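Local coordinates for putative periplasmic protein (Wolinella succinogenes, PDB 3KN3) that is a putative periplasmic binding protein that can bind glutathione and may serve an ABC-type transporter, perhaps for tungstate, at residues D85-G90 / T169-G174. Sequence-based numbering, arbitrary orientation.
Sequences DFVIIG and TLTDRG
Arg173 NH2 is gripped by two carboxylates: it gives a nearly straight hydrogen bond to Asp85 OD2 (3.0 Å, 173° at the hydrogen), taken on the syn lone pair, and forms a salt bridge with Glu194, just past strand 190-193. Arg173 NE reaches Asp85 OD1 at 2.8 Å, so the guanidinium meets the carboxylate side-on, the two planes only 14° apart. The arginine chain runs out extended and bends at chi3 (-65°), which turns NE and NH2 back toward Asp85, while Val87 CG1 lies over one guanidinium face, 3.6 Å from NH2. Arg173 N also bonds Asp85 O, tying the first turn of helix 173-182 to the residue just before strand 86-90. With an alanine in place of Arg173, the Asp85 and Glu194 carboxylates would probably lose their shared cation, and Val87 CG1 the guanidinium face beside it. From here strands 86-90 and 168-172, central in the sheet of one lobe of the periplasmic binding protein fold, pair antiparallel: Val87 and Thr171 exchange two backbone hydrogen bonds, as do Ile89 and Thr169. On the face carrying these four residues, Ile89 CG1 lies alongside Thr169 CG2 at 3.7 Å and its CD1 reaches Thr171 CG2. Across the sheet, Leu170 sends CD2 to Phe86 CD2 (3.9 Å) and CD1 to Ile88 CD1; Phe86 and Leu170 both touch Thr126 of helix 125-138, a residue of the glutathione site. Asp172 takes the N-cap position of helix 173-182, its side chain capping a backbone N there; its OD1 also bonds Thr175 OG1, and Thr169 OG1 bonds Val118 O. Shared between two acids, the arginine's charge is probably balanced locally, and the side-on grip fixes the guanidinium's rotation where helix 173-182 starts beside the residue leading into strand 86-90.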
# COMPACT_ATOMS: atom_id res chain seq x y z
N ASP A 85 -6.40 -1.02 -1.35
CA ASP A 85 -6.21 -0.42 -2.66
C ASP A 85 -6.36 1.10 -2.63
O ASP A 85 -7.06 1.64 -1.78
CB ASP A 85 -7.22 -0.99 -3.66
CG ASP A 85 -8.66 -0.75 -3.24
OD1 ASP A 85 -8.97 -0.88 -2.03
OD2 ASP A 85 -9.50 -0.44 -4.11
N PHE A 86 -5.71 1.77 -3.57
CA PHE A 86 -5.85 3.22 -3.72
C PHE A 86 -7.09 3.62 -4.53
O PHE A 86 -7.47 2.95 -5.50
CB PHE A 86 -4.60 3.81 -4.36
CG PHE A 86 -3.33 3.56 -3.59
CD1 PHE A 86 -2.50 2.49 -3.93
CD2 PHE A 86 -2.96 4.40 -2.54
CE1 PHE A 86 -1.32 2.27 -3.23
CE2 PHE A 86 -1.79 4.17 -1.83
CZ PHE A 86 -0.96 3.10 -2.18
N VAL A 87 -7.70 4.73 -4.15
CA VAL A 87 -8.85 5.26 -4.87
C VAL A 87 -8.69 6.75 -5.17
O VAL A 87 -7.91 7.45 -4.53
CB VAL A 87 -10.15 5.00 -4.10
CG1 VAL A 87 -10.39 3.49 -3.98
CG2 VAL A 87 -10.11 5.65 -2.71
N ILE A 88 -9.43 7.22 -6.17
CA ILE A 88 -9.42 8.63 -6.51
C ILE A 88 -10.69 9.23 -5.93
O ILE A 88 -11.77 8.69 -6.10
CB ILE A 88 -9.35 8.86 -8.05
CG1 ILE A 88 -7.92 8.73 -8.57
CG2 ILE A 88 -9.80 10.26 -8.39
CD1 ILE A 88 -7.37 7.37 -8.51
N ILE A 89 -10.55 10.34 -5.20
CA ILE A 89 -11.70 10.96 -4.54
C ILE A 89 -11.84 12.43 -4.91
O ILE A 89 -10.89 13.07 -5.37
CB ILE A 89 -11.63 10.82 -3.01
CG1 ILE A 89 -10.50 11.68 -2.44
CG2 ILE A 89 -11.46 9.36 -2.62
CD1 ILE A 89 -10.44 11.67 -0.91
N GLY A 90 -13.05 12.95 -4.72
CA GLY A 90 -13.40 14.31 -5.06
C GLY A 90 -14.86 14.51 -4.70
O GLY A 90 -15.52 13.57 -4.28
N THR A 169 -8.03 14.07 -5.43
CA THR A 169 -6.79 13.48 -4.96
C THR A 169 -6.79 11.95 -4.93
O THR A 169 -7.83 11.29 -5.07
CB THR A 169 -6.37 14.05 -3.57
OG1 THR A 169 -5.00 13.73 -3.32
CG2 THR A 169 -7.25 13.46 -2.47
N LEU A 170 -5.60 11.38 -4.73
CA LEU A 170 -5.44 9.94 -4.62
C LEU A 170 -5.10 9.53 -3.19
O LEU A 170 -4.12 10.01 -2.61
CB LEU A 170 -4.34 9.49 -5.57
CG LEU A 170 -3.99 8.01 -5.55
CD1 LEU A 170 -3.55 7.56 -6.94
CD2 LEU A 170 -2.92 7.72 -4.49
N THR A 171 -5.89 8.62 -2.63
CA THR A 171 -5.64 8.19 -1.26
C THR A 171 -5.87 6.70 -1.11
O THR A 171 -6.62 6.10 -1.88
CB THR A 171 -6.55 8.92 -0.26
OG1 THR A 171 -6.32 8.41 1.05
CG2 THR A 171 -8.02 8.70 -0.62
N ASP A 172 -5.22 6.11 -0.13
CA ASP A 172 -5.50 4.73 0.21
C ASP A 172 -6.92 4.69 0.79
O ASP A 172 -7.42 5.67 1.34
CB ASP A 172 -4.50 4.23 1.24
CG ASP A 172 -4.57 4.98 2.54
OD1 ASP A 172 -3.93 6.05 2.66
OD2 ASP A 172 -5.31 4.51 3.42
N ARG A 173 -7.56 3.53 0.65
CA ARG A 173 -8.94 3.38 1.07
C ARG A 173 -9.10 3.53 2.59
O ARG A 173 -10.08 4.10 3.06
CB ARG A 173 -9.47 2.02 0.62
CG ARG A 173 -10.93 1.81 0.92
CD ARG A 173 -11.39 0.47 0.41
NE ARG A 173 -11.33 0.37 -1.04
CZ ARG A 173 -12.35 0.65 -1.85
NH1 ARG A 173 -13.50 1.07 -1.33
NH2 ARG A 173 -12.22 0.51 -3.17
N GLY A 174 -8.13 3.03 3.33
CA GLY A 174 -8.18 3.10 4.78
C GLY A 174 -8.32 4.52 5.31
O GLY A 174 -9.16 4.78 6.17